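Local structure of halogenase PltM (Pseudomonas fluorescens, 6BZN) at residues A[459-462]-A[467-470]; A[67-72]-A[422-427]; A[369-372]-A[376-379]. The protein halogenates phenolic compounds with chloride, bromide or iodide as a flavin-dependent enzyme that binds FAD. All blocks are in the same frame, centred on the assembly; numbering follows the deposited sequence.

How the contacts relate
Contacts 1 and 2 lie in the interior and touch each other, their centres 12 Å apart: the ring of Y467 in contact 1 packs on G423 and S422, on the helix that supplies one half of contact 2. Contact 3 lies farther out, its centre 31 Å from each of the others, and is only partly buried. Helix 352-374 relates it to contact 2, since R352 at its start pairs with E69 and residues 369-372 lie near its end. The chemistry follows the setting. In both interior contacts a carboxylate takes a serine hydroxyl, whereas contact 3 combines an exposed ion pair with a tryptophan against alanine.

Contact 1 (A[459-462]-A[467-470]); sequences CLSL and YESL
A type I beta turn from C459 to L462, in the loop before helix 465-483, is held by E468 from the first turn of that helix, and this single carboxylate carries the polar part of the contact. The turn closes on itself through L462 N and C459 O, 3.0 Å apart, and presents the amide of S461 to the glutamate. E468 OE2 accepts twice. S461 N meets it nearly in line with the C-O bond at 3.0 Å, while S461 OG donates at 2.6 Å to the anti lone pair, on the side away from OE1. The bend of the glutamate chain at its second torsion (chi2 -53°) folds the carboxylate back toward the turn and lays it against C459, whose CB is 3.3 Å from OE2. The other oxygen works through water: E468 OE1 accepts from a water at 2.6 Å, and that water takes the amide of L460. Two successive turn amides are therefore satisfied by one carboxylate, one directly and one by relay. The serine hydroxyl has a further role, as it accepts from S464 N just ahead of the helix. Beside this polar patch, Y467 approaches L460 and S461 obliquely, with S461 CB 3.7 Å from Y467 CD2 and L460 CD1 3.4 Å from Y467 OH. The phenol itself is hydrogen-bonded to V419 O on helix 410-441, against which the ring also packs. The arrangement is that of a beta turn leading into a helix, its L460 and S461 amides met by an acidic side chain from the helix start.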
loop_
_atom_site.group_PDB
_atom_site.type_symbol
_atom_site.label_atom_id
_atom_site.label_comp_id
_atom_site.label_asym_id
_atom_site.label_seq_id
_atom_site.Cartn_x
_atom_site.Cartn_y
_atom_site.Cartn_z
ATOM N N CYS A 459 5.443 8.322 -9.274
ATOM C CA CYS A 459 5.916 7.241 -10.129
ATOM C C CYS A 459 6.905 6.376 -9.358
ATOM O O CYS A 459 7.529 6.846 -8.400
ATOM C CB CYS A 459 6.528 7.818 -11.405
ATOM S SG CYS A 459 5.341 8.855 -12.314
ATOM N N LEU A 460 7.066 5.129 -9.790
ATOM C CA LEU A 460 7.811 4.140 -9.012
ATOM C C LEU A 460 9.262 4.533 -8.717
ATOM O O LEU A 460 9.755 4.283 -7.614
ATOM C CB LEU A 460 7.784 2.774 -9.695
ATOM C CG LEU A 460 6.421 2.097 -9.892
ATOM C CD1 LEU A 460 6.643 0.751 -10.555
ATOM C CD2 LEU A 460 5.682 1.914 -8.580
ATOM N N SER A 461 9.929 5.145 -9.690
ATOM C CA SER A 461 11.335 5.569 -9.525
ATOM C C SER A 461 11.498 6.898 -8.812
ATOM O O SER A 461 12.608 7.228 -8.402
ATOM C CB SER A 461 12.033 5.693 -10.881
ATOM O OG SER A 461 11.678 6.926 -11.512
ATOM N N LEU A 462 10.430 7.690 -8.734
ATOM C CA LEU A 462 10.439 9.088 -8.286
ATOM C C LEU A 462 11.184 10.065 -9.196
ATOM O O LEU A 462 10.683 11.161 -9.438
ATOM C CB LEU A 462 10.948 9.273 -6.854
ATOM C CG LEU A 462 10.058 8.741 -5.718
ATOM C CD1 LEU A 462 10.489 7.345 -5.296
ATOM C CD2 LEU A 462 10.132 9.672 -4.514
ATOM N N TYR A 467 13.940 5.048 -16.279
ATOM C CA TYR A 467 12.972 4.084 -15.749
ATOM C C TYR A 467 11.553 4.428 -16.203
ATOM O O TYR A 467 10.807 3.551 -16.630
ATOM C CB TYR A 467 12.988 3.926 -14.210
ATOM C CG TYR A 467 11.877 2.983 -13.861
ATOM C CD1 TYR A 467 12.000 1.626 -14.133
ATOM C CD2 TYR A 467 10.633 3.456 -13.452
ATOM C CE1 TYR A 467 10.946 0.752 -13.923
ATOM C CE2 TYR A 467 9.568 2.590 -13.250
ATOM C CZ TYR A 467 9.732 1.240 -13.476
ATOM O OH TYR A 467 8.699 0.356 -13.276
ATOM N N GLU A 468 11.174 5.693 -16.119
ATOM C CA GLU A 468 9.801 6.060 -16.454
ATOM C C GLU A 468 9.499 5.860 -17.937
ATOM O O GLU A 468 8.358 5.589 -18.310
ATOM C CB GLU A 468 9.477 7.461 -15.947
ATOM C CG GLU A 468 9.634 7.622 -14.429
ATOM C CD GLU A 468 8.864 6.594 -13.573
ATOM O OE1 GLU A 468 7.850 6.032 -14.039
ATOM O OE2 GLU A 468 9.260 6.362 -12.400
ATOM N N SER A 469 10.533 5.954 -18.773
ATOM C CA SER A 469 10.444 5.537 -20.180
ATOM C C SER A 469 10.159 4.029 -20.308
ATOM O O SER A 469 9.281 3.611 -21.091
ATOM C CB SER A 469 11.741 5.904 -20.924
ATOM O OG SER A 469 11.752 5.337 -22.227
ATOM N N LEU A 470 10.893 3.209 -19.554
ATOM C CA LEU A 470 10.635 1.768 -19.525
ATOM C C LEU A 470 9.211 1.466 -19.063
ATOM O O LEU A 470 8.509 0.673 -19.696
ATOM C CB LEU A 470 11.647 1.024 -18.644
ATOM C CG LEU A 470 11.375 -0.448 -18.349
ATOM C CD1 LEU A 470 11.389 -1.304 -19.603
ATOM C CD2 LEU A 470 12.395 -0.946 -17.335
HETATM O O HOH W 1 6.375 4.464 -12.558
#

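Contact 2 (A[67-72]-A[422-427]); sequences TPESGF and SGSNLG
E69, in the first turn of helix 68-81 beside the flavin pocket, reaches across to S424 on helix 410-441; its side chain is about 8 Å from those of S351 and L354, two residues that bind FAD. The bridge is one short hydrogen bond, S424 OG donating to E69 OE2 at 2.6 Å. The hydroxyl comes to the syn side of that oxygen but stands 33° out of the carboxylate plane. With OG anti to the serine nitrogen (chi1 176°), the hydroxyl projects off the helix surface toward the glutamate, whose chain bends sharply at chi2, 95°, to meet it. Near the same place G427 has no side chain, and the backbones come closest here, with E69 CA 7.2 Å from G427 CA. Three helices, 68-81, 352-374 and 410-441, come together at this buried carboxylate. The helix bearing the glutamate opens with a capping box. T67 OG1, at the N-cap, accepts from S70 N at 3.1 Å, and S70 OG accepts in return from T67 N at 2.9 Å, almost straight. These reciprocal bonds fix the helix start from which E69 extends. OE2 has a second partner in R352, which forms a salt bridge to it and directly follows S351 in the chain. The E69 side chain also touches I355 of helix 352-374 and L431 of helix 410-441.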
loop_
_atom_site.group_PDB
_atom_site.type_symbol
_atom_site.label_atom_id
_atom_site.label_comp_id
_atom_site.label_asym_id
_atom_site.label_seq_id
_atom_site.Cartn_x
_atom_site.Cartn_y
_atom_site.Cartn_z
ATOM N N THR A 67 6.600 -2.570 2.597
ATOM C CA THR A 67 7.516 -2.587 1.450
ATOM C C THR A 67 8.795 -1.841 1.823
ATOM O O THR A 67 8.832 -1.135 2.828
ATOM C CB THR A 67 6.902 -1.867 0.250
ATOM O OG1 THR A 67 6.332 -0.625 0.690
ATOM C CG2 THR A 67 5.840 -2.721 -0.398
ATOM N N PRO A 68 9.850 -1.981 1.002
ATOM C CA PRO A 68 11.021 -1.131 1.261
ATOM C C PRO A 68 10.665 0.344 1.309
ATOM O O PRO A 68 11.134 1.045 2.191
ATOM C CB PRO A 68 11.971 -1.457 0.101
ATOM C CG PRO A 68 11.527 -2.768 -0.407
ATOM C CD PRO A 68 10.071 -2.930 -0.103
ATOM N N GLU A 69 9.834 0.802 0.378
ATOM C CA GLU A 69 9.434 2.199 0.334
ATOM C C GLU A 69 8.674 2.615 1.586
ATOM O O GLU A 69 8.959 3.661 2.162
ATOM C CB GLU A 69 8.569 2.502 -0.889
ATOM C CG GLU A 69 9.271 2.252 -2.223
ATOM C CD GLU A 69 8.995 0.884 -2.821
ATOM O OE1 GLU A 69 8.836 -0.105 -2.062
ATOM O OE2 GLU A 69 8.929 0.783 -4.072
ATOM N N SER A 70 7.706 1.795 2.004
ATOM C CA SER A 70 6.900 2.170 3.165
ATOM C C SER A 70 7.787 2.259 4.414
ATOM O O SER A 70 7.589 3.138 5.245
ATOM C CB SER A 70 5.700 1.236 3.362
ATOM O OG SER A 70 6.068 -0.053 3.841
ATOM N N GLY A 71 8.781 1.372 4.525
ATOM C CA GLY A 71 9.700 1.395 5.660
ATOM C C GLY A 71 10.559 2.652 5.675
ATOM O O GLY A 71 10.724 3.274 6.715
ATOM N N PHE A 72 11.094 3.035 4.518
ATOM C CA PHE A 72 11.862 4.276 4.410
ATOM C C PHE A 72 11.012 5.494 4.714
ATOM O O PHE A 72 11.490 6.400 5.370
ATOM C CB PHE A 72 12.521 4.435 3.034
ATOM C CG PHE A 72 13.726 3.545 2.833
ATOM C CD1 PHE A 72 14.825 3.634 3.690
ATOM C CD2 PHE A 72 13.778 2.649 1.771
ATOM C CE1 PHE A 72 15.930 2.805 3.509
ATOM C CE2 PHE A 72 14.880 1.826 1.586
ATOM C CZ PHE A 72 15.952 1.904 2.457
ATOM N N SER A 422 12.463 -3.263 -10.962
ATOM C CA SER A 422 13.466 -2.256 -11.263
ATOM C C SER A 422 13.016 -0.858 -10.838
ATOM O O SER A 422 13.816 -0.094 -10.296
ATOM C CB SER A 422 13.874 -2.280 -12.748
ATOM O OG SER A 422 12.782 -2.045 -13.644
ATOM N N GLY A 423 11.747 -0.542 -11.053
ATOM C CA GLY A 423 11.197 0.733 -10.627
ATOM C C GLY A 423 11.151 0.894 -9.127
ATOM O O GLY A 423 11.612 1.903 -8.585
ATOM N N SER A 424 10.598 -0.110 -8.450
ATOM C CA SER A 424 10.567 -0.112 -6.996
ATOM C C SER A 424 11.970 0.005 -6.392
ATOM O O SER A 424 12.181 0.742 -5.430
ATOM C CB SER A 424 9.876 -1.373 -6.479
ATOM O OG SER A 424 9.941 -1.412 -5.065
ATOM N N ASN A 425 12.925 -0.743 -6.943
ATOM C CA ASN A 425 14.313 -0.682 -6.464
ATOM C C ASN A 425 14.902 0.728 -6.595
ATOM O O ASN A 425 15.583 1.184 -5.681
ATOM C CB ASN A 425 15.216 -1.667 -7.222
ATOM C CG ASN A 425 14.885 -3.131 -6.953
ATOM O OD1 ASN A 425 14.195 -3.495 -5.981
ATOM N ND2 ASN A 425 15.407 -3.989 -7.795
ATOM N N LEU A 426 14.622 1.413 -7.711
ATOM C CA LEU A 426 15.070 2.799 -7.912
ATOM C C LEU A 426 14.411 3.767 -6.915
ATOM O O LEU A 426 15.097 4.579 -6.310
ATOM C CB LEU A 426 14.859 3.265 -9.358
ATOM C CG LEU A 426 15.914 2.772 -10.372
ATOM C CD1 LEU A 426 15.445 2.982 -11.794
ATOM C CD2 LEU A 426 17.258 3.459 -10.186
ATOM N N GLY A 427 13.106 3.641 -6.704
ATOM C CA GLY A 427 12.398 4.508 -5.754
ATOM C C GLY A 427 12.874 4.319 -4.326
ATOM O O GLY A 427 13.087 5.292 -3.593
#

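Contact 3 (A[369-372]-A[376-379]); sequences LDAA and RWQR
W377 lays its indole over A371 while R376 brings its guanidinium to D370, so that two consecutive loop residues grip the C-terminal end of helix 352-374 in quite different ways. The chain leaves the helix, turns, and R376 and W377 come back against its last turns. The reversal is tied by R376 N, which donates to A371 O over 3.2 Å, a link spanning five residues instead of the helical four. The donor lies in the plane of the carbonyl, on a lone pair. The tryptophan meets the helix face-on: A371 CB stands above the six-membered ring, 3.5 Å from its centroid and only 12° off the ring normal, a CH-pi contact. The next residue reaches the same ring farther along, A372 CB coming to 4.0 Å from W377 CZ2. The indole also meets the ring of F188, so W377 touches both the helix end and strand 188-191 of the parallel sheet. The charged pair is oriented otherwise. D370 OD1 lies at the edge of the guanidinium, near its plane, yet the carboxylate plane is turned 79° from it, so the two groups do not lie flat against each other in a two-bond pairing. A single long salt bridge results, OD1 to R376 NH1 at 3.6 Å. A bend at the third torsion of the arginine (chi3 56°) turns its end back toward the helix, where NH1 also bonds to S374 OG. Both acid and base are exposed, so solvent probably weakens their attraction. A372 lies close to a calcium site, its side chain about 5 Å from that of D25, a calcium ligand. A371 CB, over the ring face, also lies 3.2 Å from R376 O.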
loop_
_atom_site.group_PDB
_atom_site.type_symbol
_atom_site.label_atom_id
_atom_site.label_comp_id
_atom_site.label_asym_id
_atom_site.label_seq_id
_atom_site.Cartn_x
_atom_site.Cartn_y
_atom_site.Cartn_z
ATOM N N LEU A 369 1.735 22.994 8.623
ATOM C CA LEU A 369 2.457 23.773 9.621
ATOM C C LEU A 369 2.754 25.194 9.136
ATOM O O LEU A 369 2.562 26.153 9.895
ATOM C CB LEU A 369 3.771 23.104 10.012
ATOM C CG LEU A 369 3.694 21.782 10.767
ATOM C CD1 LEU A 369 5.120 21.305 11.007
ATOM C CD2 LEU A 369 2.944 21.917 12.073
ATOM N N ASP A 370 3.214 25.321 7.892
ATOM C CA ASP A 370 3.459 26.654 7.308
ATOM C C ASP A 370 2.152 27.470 7.254
ATOM O O ASP A 370 2.134 28.641 7.624
ATOM C CB ASP A 370 4.096 26.554 5.913
ATOM C CG ASP A 370 4.124 27.897 5.176
ATOM O OD1 ASP A 370 3.160 28.183 4.419
ATOM O OD2 ASP A 370 5.085 28.683 5.377
ATOM N N ALA A 371 1.065 26.835 6.814
ATOM C CA ALA A 371 -0.241 27.487 6.749
ATOM C C ALA A 371 -0.702 27.990 8.116
ATOM O O ALA A 371 -1.147 29.136 8.235
ATOM C CB ALA A 371 -1.283 26.553 6.155
ATOM N N ALA A 372 -0.599 27.130 9.124
ATOM C CA ALA A 372 -0.989 27.470 10.507
ATOM C C ALA A 372 -0.121 28.574 11.118
ATOM O O ALA A 372 -0.588 29.328 11.966
ATOM C CB ALA A 372 -0.921 26.244 11.395
ATOM N N ARG A 376 -2.421 31.457 6.423
ATOM C CA ARG A 376 -2.818 31.517 5.026
ATOM C C ARG A 376 -3.321 30.140 4.637
ATOM O O ARG A 376 -2.606 29.152 4.797
ATOM C CB ARG A 376 -1.634 31.923 4.149
ATOM C CG ARG A 376 -1.234 33.384 4.305
ATOM C CD ARG A 376 0.233 33.624 3.959
ATOM N NE ARG A 376 0.580 33.175 2.604
ATOM C CZ ARG A 376 1.211 32.037 2.273
ATOM N NH1 ARG A 376 1.619 31.150 3.190
ATOM N NH2 ARG A 376 1.444 31.779 0.987
ATOM N N TRP A 377 -4.551 30.087 4.146
ATOM C CA TRP A 377 -5.212 28.831 3.812
ATOM C C TRP A 377 -5.803 28.911 2.413
ATOM O O TRP A 377 -6.968 29.277 2.219
ATOM C CB TRP A 377 -6.275 28.532 4.858
ATOM C CG TRP A 377 -5.696 28.358 6.229
ATOM C CD1 TRP A 377 -5.622 29.297 7.219
ATOM C CD2 TRP A 377 -5.092 27.176 6.754
ATOM N NE1 TRP A 377 -5.027 28.763 8.336
ATOM C CE2 TRP A 377 -4.688 27.462 8.078
ATOM C CE3 TRP A 377 -4.863 25.896 6.242
ATOM C CZ2 TRP A 377 -4.065 26.513 8.893
ATOM C CZ3 TRP A 377 -4.233 24.949 7.058
ATOM C CH2 TRP A 377 -3.848 25.261 8.362
ATOM N N GLN A 378 -4.969 28.575 1.437
ATOM C CA GLN A 378 -5.342 28.617 0.027
ATOM C C GLN A 378 -4.958 27.308 -0.662
ATOM O O GLN A 378 -3.875 26.756 -0.403
ATOM C CB GLN A 378 -4.639 29.782 -0.666
ATOM C CG GLN A 378 -5.017 31.159 -0.117
ATOM C CD GLN A 378 -6.425 31.572 -0.522
ATOM O OE1 GLN A 378 -6.728 31.647 -1.708
ATOM N NE2 GLN A 378 -7.287 31.839 0.453
ATOM N N ARG A 379 -5.832 26.847 -1.552
ATOM C CA ARG A 379 -5.631 25.607 -2.306
ATOM C C ARG A 379 -4.228 25.497 -2.902
ATOM O O ARG A 379 -3.597 24.438 -2.818
ATOM C CB ARG A 379 -6.681 25.496 -3.417
ATOM C CG ARG A 379 -6.435 24.394 -4.447
ATOM C CD ARG A 379 -7.603 24.214 -5.403
ATOM N NE ARG A 379 -7.150 23.596 -6.650
ATOM C CZ ARG A 379 -6.935 22.288 -6.822
ATOM N NH1 ARG A 379 -7.142 21.408 -5.838
ATOM N NH2 ARG A 379 -6.512 21.850 -7.992
#